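RNA-dependent RNA polymerase (Taggert virus, PDB 6DX3) carries a viral OTU domain, a papain-like cysteine protease that probably removes ubiquitin from its conjugates. Local coordinates at residues Ile28-Gln34 with Tyr151-Arg157; Ser44-Met49 with Ser141-Met145. All coordinates share one frame; numbering follows the deposited sequence.

Contact 1 (Ile28-Gln34 with Tyr151-Arg157); sequences IFEIVNQ and YDYLKPR
L154 lays its CB over one face of the F29 ring, a CH-pi contact with CB 4.0 Å from the ring centroid and the two side chains crossing at about a right angle. I28 CG2 sits over the other face, while K155 C and P156 N meet the ring edge near its plane. Further along, I31 CG1 lies alongside L154 CD2, 3.9 Å away. On the sheet's opposite face, the V32 chi1 of -175° leaves CG2 beside the backbone N, and this branch meets the Y153 ring at its edge (CD2) and K155 CB. Here 29-32, an outermost strand of the OTU sheet, pairs antiparallel with 150-156. E30 and K155 run side by side on the V32 face, but their salt bridge is long, OE1 to NZ 4.0 Å. Y153 N reaches V32 O from one side of its carbonyl plane at 3.3 Å, Q34 NE2 from the other, well above the plane. D152 OD1 takes a nearly straight bond from Q34 N (2.8 Å, 170°) on its anti side, somewhat out of the carboxylate plane. The same oxygen is bonded to H150 NE2, consistent with the histidine-aspartate pair of OTU proteases, while OD2 bridges to R147 and reaches N33 ND2 through a water.

Contact 2 (Ser44-Met49 with Ser141-Met145); sequences SLACGM and SINIM
This is a buried helix-on-sheet contact: helix 40-49 packs on one face of the sheet close to the centre of the domain, with 44-49 over strand 142-147. The two short segments run nearly antiparallel, at 153°, with their axes 8.3 Å apart, and the meeting is apolar. I142 and I144 both point toward the helix, while N143, between them, points to the far side of the sheet, where it bonds to W119 and M138. I142 does most of the touching. Its chi1 of -65° sets CG1 against the bare backbone of G48, 4.1 Å from its CA, and the extended chi2 carries CD1 on to M49. The M49 chain is bent at chi2 (-76°), which brings SD to I142 CD1 at 3.6 Å, the two side chains crossing at about a right angle. With no side chain at G48, the backbones come near here: the CA atoms of G48 and I142 are 5.5 Å apart. One turn earlier in the helix, S44 CB meets I144 CG2, 4.0 Å away. S44 OG lies near the same methyl but is bonded to the carbonyl oxygens of L41 and C40 in its own helix, so its polar end is satisfied within this apolar interface. L45 CD2 spans the two isoleucines more loosely, 4.3 Å from I142 CG2 and 4.4 Å from I144 CG2, and L45 also touches I61 of helix 57-72, which packs against another side of the helix. A central helix with a cysteine, here C40, at its N-terminal end and a sheet packed against its flank is typical of papain-like proteases, the OTU family among them; C40 is probably the nucleophile.

After strands 10-11 and 17-24 the chain reaches 28-34, then, after a short loop, enters helix 40-49, which supplies 44-49 to contact 2. About ninety residues later, after further helices and strands 116-121 and 126-133, segment 141-145 closes contact 2. The chain then turns back into strand 150-156, and 151-157 closes contact 1, so the loop of contact 2 is nested inside that of contact 1. The two meet in the sheet: strands 142-147 and 150-156 are neighbours, with probable backbone bonds from M145 N to D152 O and from L154 N to N143 O. Contact 1 thus adds an outermost strand to the sheet, and contact 2 seats the helix on its face.

Contact 1 (Ile28-Gln34 with Tyr151-Arg157)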
loop_
_atom_site.group_PDB
_atom_site.type_symbol
_atom_site.label_atom_id
_atom_site.label_comp_id
_atom_site.label_asym_id
_atom_site.label_seq_id
_atom_site.Cartn_x
_atom_site.Cartn_y
_atom_site.Cartn_z
ATOM N N ILE A 28 3.992 -15.390 8.976
ATOM C CA ILE A 28 4.886 -14.248 9.070
ATOM C C ILE A 28 4.213 -13.021 9.686
ATOM O O ILE A 28 4.867 -12.289 10.437
ATOM C CB ILE A 28 5.470 -13.914 7.677
ATOM C CG1 ILE A 28 6.160 -15.146 7.067
ATOM C CG2 ILE A 28 6.417 -12.728 7.753
ATOM C CD1 ILE A 28 7.487 -15.510 7.711
ATOM N N PHE A 29 2.932 -12.782 9.411
ATOM C CA PHE A 29 2.244 -11.573 9.848
ATOM C C PHE A 29 1.038 -11.910 10.713
ATOM O O PHE A 29 0.591 -13.056 10.794
ATOM C CB PHE A 29 1.763 -10.729 8.659
ATOM C CG PHE A 29 2.852 -10.333 7.712
ATOM C CD1 PHE A 29 2.992 -10.975 6.492
ATOM C CD2 PHE A 29 3.724 -9.302 8.030
ATOM C CE1 PHE A 29 3.988 -10.610 5.613
ATOM C CE2 PHE A 29 4.726 -8.931 7.155
ATOM C CZ PHE A 29 4.857 -9.585 5.946
ATOM N N GLU A 30 0.527 -10.874 11.365
ATOM C CA GLU A 30 -0.818 -10.851 11.915
ATOM C C GLU A 30 -1.665 -9.935 11.043
ATOM O O GLU A 30 -1.267 -8.799 10.762
ATOM C CB GLU A 30 -0.828 -10.353 13.362
ATOM C CG GLU A 30 -2.110 -9.625 13.735
ATOM C CD GLU A 30 -2.216 -9.339 15.212
ATOM O OE1 GLU A 30 -1.508 -10.001 15.999
ATOM O OE2 GLU A 30 -3.009 -8.448 15.584
ATOM N N ILE A 31 -2.814 -10.432 10.598
ATOM C CA ILE A 31 -3.728 -9.633 9.790
ATOM C C ILE A 31 -4.448 -8.662 10.718
ATOM O O ILE A 31 -5.255 -9.072 11.556
ATOM C CB ILE A 31 -4.727 -10.511 9.028
ATOM C CG1 ILE A 31 -3.989 -11.496 8.116
ATOM C CG2 ILE A 31 -5.700 -9.644 8.232
ATOM C CD1 ILE A 31 -4.869 -12.610 7.579
ATOM N N VAL A 32 -4.150 -7.370 10.580
ATOM C CA VAL A 32 -4.838 -6.330 11.336
ATOM C C VAL A 32 -5.971 -5.821 10.451
ATOM O O VAL A 32 -5.750 -5.035 9.526
ATOM C CB VAL A 32 -3.892 -5.205 11.757
ATOM C CG1 VAL A 32 -4.622 -4.214 12.657
ATOM C CG2 VAL A 32 -2.675 -5.777 12.469
ATOM N N ASN A 33 -7.187 -6.277 10.736
ATOM C CA ASN A 33 -8.312 -6.005 9.851
ATOM C C ASN A 33 -8.683 -4.529 9.884
ATOM O O ASN A 33 -8.758 -3.910 10.950
ATOM C CB ASN A 33 -9.517 -6.861 10.243
ATOM C CG ASN A 33 -9.174 -8.331 10.356
ATOM O OD1 ASN A 33 -8.958 -8.848 11.453
ATOM N ND2 ASN A 33 -9.116 -9.015 9.218
ATOM N N GLN A 34 -8.913 -3.971 8.705
ATOM C CA GLN A 34 -9.310 -2.589 8.514
ATOM C C GLN A 34 -10.783 -2.509 8.132
ATOM O O GLN A 34 -11.351 -3.477 7.617
ATOM C CB GLN A 34 -8.448 -1.937 7.425
ATOM C CG GLN A 34 -6.966 -1.934 7.754
ATOM C CD GLN A 34 -6.678 -1.277 9.088
ATOM O OE1 GLN A 34 -7.120 -0.158 9.351
ATOM N NE2 GLN A 34 -5.932 -1.970 9.940
ATOM N N TYR A 151 -8.214 -3.899 1.382
ATOM C CA TYR A 151 -6.839 -3.850 1.866
ATOM C C TYR A 151 -6.835 -3.993 3.380
ATOM O O TYR A 151 -7.614 -3.329 4.070
ATOM C CB TYR A 151 -6.150 -2.535 1.476
ATOM C CG TYR A 151 -5.673 -2.448 0.044
ATOM C CD1 TYR A 151 -4.445 -2.982 -0.333
ATOM C CD2 TYR A 151 -6.438 -1.810 -0.925
ATOM C CE1 TYR A 151 -3.997 -2.895 -1.635
ATOM C CE2 TYR A 151 -5.998 -1.716 -2.232
ATOM C CZ TYR A 151 -4.775 -2.264 -2.581
ATOM O OH TYR A 151 -4.332 -2.178 -3.882
ATOM N N ASP A 152 -5.959 -4.851 3.892
ATOM C CA ASP A 152 -5.726 -4.964 5.323
ATOM C C ASP A 152 -4.254 -4.700 5.612
ATOM O O ASP A 152 -3.402 -4.780 4.723
ATOM C CB ASP A 152 -6.121 -6.349 5.865
ATOM C CG ASP A 152 -7.626 -6.526 5.989
ATOM O OD1 ASP A 152 -8.308 -5.604 6.482
ATOM O OD2 ASP A 152 -8.127 -7.596 5.588
ATOM N N TYR A 153 -3.965 -4.374 6.868
ATOM C CA TYR A 153 -2.594 -4.185 7.318
ATOM C C TYR A 153 -2.012 -5.512 7.783
ATOM O O TYR A 153 -2.717 -6.344 8.360
ATOM C CB TYR A 153 -2.530 -3.165 8.456
ATOM C CG TYR A 153 -1.119 -2.865 8.915
ATOM C CD1 TYR A 153 -0.258 -2.122 8.118
ATOM C CD2 TYR A 153 -0.647 -3.326 10.138
ATOM C CE1 TYR A 153 1.033 -1.846 8.522
ATOM C CE2 TYR A 153 0.648 -3.048 10.555
ATOM C CZ TYR A 153 1.482 -2.307 9.740
ATOM O OH TYR A 153 2.770 -2.023 10.133
ATOM N N LEU A 154 -0.721 -5.705 7.525
ATOM C CA LEU A 154 0.006 -6.885 7.975
ATOM C C LEU A 154 1.097 -6.442 8.939
ATOM O O LEU A 154 1.973 -5.650 8.571
ATOM C CB LEU A 154 0.604 -7.658 6.795
ATOM C CG LEU A 154 -0.393 -8.333 5.848
ATOM C CD1 LEU A 154 0.307 -8.807 4.580
ATOM C CD2 LEU A 154 -1.099 -9.494 6.535
ATOM N N LYS A 155 1.038 -6.947 10.166
ATOM C CA LYS A 155 2.007 -6.617 11.194
ATOM C C LYS A 155 2.880 -7.823 11.485
ATOM O O LYS A 155 2.348 -8.914 11.733
ATOM C CB LYS A 155 1.294 -6.166 12.473
ATOM C CG LYS A 155 2.160 -6.182 13.720
ATOM C CD LYS A 155 1.299 -6.091 14.970
ATOM C CE LYS A 155 2.066 -6.522 16.205
ATOM N NZ LYS A 155 1.225 -7.327 17.137
ATOM N N PRO A 156 4.207 -7.678 11.446
ATOM C CA PRO A 156 5.091 -8.819 11.717
ATOM C C PRO A 156 4.737 -9.499 13.032
ATOM O O PRO A 156 4.433 -8.843 14.030
ATOM C CB PRO A 156 6.483 -8.183 11.762
ATOM C CG PRO A 156 6.364 -6.979 10.886
ATOM C CD PRO A 156 4.960 -6.467 11.070
ATOM N N ARG A 157 4.774 -10.834 13.013
ATOM C CA ARG A 157 4.265 -11.627 14.130
ATOM C C ARG A 157 5.013 -11.318 15.421
ATOM O O ARG A 157 4.397 -11.125 16.476
ATOM C CB ARG A 157 4.364 -13.116 13.792
ATOM C CG ARG A 157 3.048 -13.872 13.884
ATOM C CD ARG A 157 3.261 -15.373 13.749
ATOM N NE ARG A 157 2.005 -16.115 13.810
ATOM C CZ ARG A 157 1.915 -17.440 13.746
ATOM N NH1 ARG A 157 0.728 -18.029 13.808
ATOM N NH2 ARG A 157 3.010 -18.178 13.618
HETATM O O HOH W 1 -0.057 -14.718 13.129
HETATM O O HOH W 2 -10.462 -8.163 6.799
#

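Contact 2 (Ser44-Met49 with Ser141-Met145)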
loop_
_atom_site.group_PDB
_atom_site.type_symbol
_atom_site.label_atom_id
_atom_site.label_comp_id
_atom_site.label_asym_id
_atom_site.label_seq_id
_atom_site.Cartn_x
_atom_site.Cartn_y
_atom_site.Cartn_z
ATOM N N SER A 44 -5.282 1.109 6.069
ATOM C CA SER A 44 -4.157 0.201 6.266
ATOM C C SER A 44 -2.821 0.922 6.166
ATOM O O SER A 44 -1.874 0.562 6.871
ATOM C CB SER A 44 -4.226 -0.941 5.251
ATOM O OG SER A 44 -4.457 -0.437 3.948
ATOM N N LEU A 45 -2.723 1.936 5.302
ATOM C CA LEU A 45 -1.516 2.754 5.264
ATOM C C LEU A 45 -1.371 3.583 6.537
ATOM O O LEU A 45 -0.257 3.762 7.044
ATOM C CB LEU A 45 -1.531 3.653 4.031
ATOM C CG LEU A 45 -1.321 2.942 2.692
ATOM C CD1 LEU A 45 -1.419 3.927 1.536
ATOM C CD2 LEU A 45 0.015 2.222 2.678
ATOM N N ALA A 46 -2.483 4.097 7.071
ATOM C CA ALA A 46 -2.416 4.806 8.346
ATOM C C ALA A 46 -2.037 3.866 9.481
ATOM O O ALA A 46 -1.371 4.283 10.437
ATOM C CB ALA A 46 -3.750 5.487 8.653
ATOM N N CYS A 47 -2.447 2.598 9.391
ATOM C CA CYS A 47 -2.100 1.626 10.420
ATOM C C CYS A 47 -0.596 1.406 10.493
ATOM O O CYS A 47 -0.058 1.129 11.571
ATOM C CB CYS A 47 -2.822 0.303 10.156
ATOM S SG CYS A 47 -2.740 -0.889 11.511
ATOM N N GLY A 48 0.100 1.529 9.363
ATOM C CA GLY A 48 1.542 1.398 9.355
ATOM C C GLY A 48 2.309 2.648 9.726
ATOM O O GLY A 48 3.505 2.557 10.012
ATOM N N MET A 49 1.652 3.808 9.730
ATOM C CA MET A 49 2.307 5.081 9.998
ATOM C C MET A 49 1.966 5.681 11.354
ATOM O O MET A 49 2.765 6.456 11.885
ATOM C CB MET A 49 1.946 6.106 8.916
ATOM C CG MET A 49 2.404 5.738 7.513
ATOM S SD MET A 49 4.171 5.980 7.258
ATOM C CE MET A 49 4.309 7.750 7.473
ATOM N N SER A 141 9.431 -1.978 6.796
ATOM C CA SER A 141 8.552 -1.344 5.828
ATOM C C SER A 141 7.100 -1.558 6.240
ATOM O O SER A 141 6.795 -2.308 7.170
ATOM C CB SER A 141 8.787 -1.902 4.419
ATOM O OG SER A 141 10.152 -1.815 4.051
ATOM N N ILE A 142 6.205 -0.892 5.526
ATOM C CA ILE A 142 4.773 -1.103 5.685
ATOM C C ILE A 142 4.354 -2.273 4.807
ATOM O O ILE A 142 4.642 -2.297 3.605
ATOM C CB ILE A 142 3.985 0.165 5.323
ATOM C CG1 ILE A 142 4.312 1.294 6.308
ATOM C CG2 ILE A 142 2.491 -0.130 5.293
ATOM C CD1 ILE A 142 3.827 2.651 5.856
ATOM N N ASN A 143 3.686 -3.253 5.406
ATOM C CA ASN A 143 3.149 -4.393 4.676
ATOM C C ASN A 143 1.630 -4.339 4.726
ATOM O O ASN A 143 1.046 -4.189 5.803
ATOM C CB ASN A 143 3.662 -5.710 5.260
ATOM C CG ASN A 143 5.167 -5.850 5.147
ATOM O OD1 ASN A 143 5.677 -6.428 4.185
ATOM N ND2 ASN A 143 5.890 -5.318 6.128
ATOM N N ILE A 144 0.997 -4.438 3.555
ATOM C CA ILE A 144 -0.454 -4.485 3.454
ATOM C C ILE A 144 -0.842 -5.663 2.571
ATOM O O ILE A 144 -0.040 -6.176 1.787
ATOM C CB ILE A 144 -1.062 -3.173 2.907
ATOM C CG1 ILE A 144 -0.610 -2.919 1.472
ATOM C CG2 ILE A 144 -0.692 -1.990 3.788
ATOM C CD1 ILE A 144 -1.202 -1.667 0.878
ATOM N N MET A 145 -2.095 -6.092 2.712
ATOM C CA MET A 145 -2.612 -7.282 2.049
ATOM C C MET A 145 -3.728 -6.877 1.098
ATOM O O MET A 145 -4.738 -6.309 1.528
ATOM C CB MET A 145 -3.120 -8.299 3.075
ATOM C CG MET A 145 -3.368 -9.703 2.526
ATOM S SD MET A 145 -3.770 -10.875 3.843
ATOM C CE MET A 145 -4.701 -12.109 2.954
#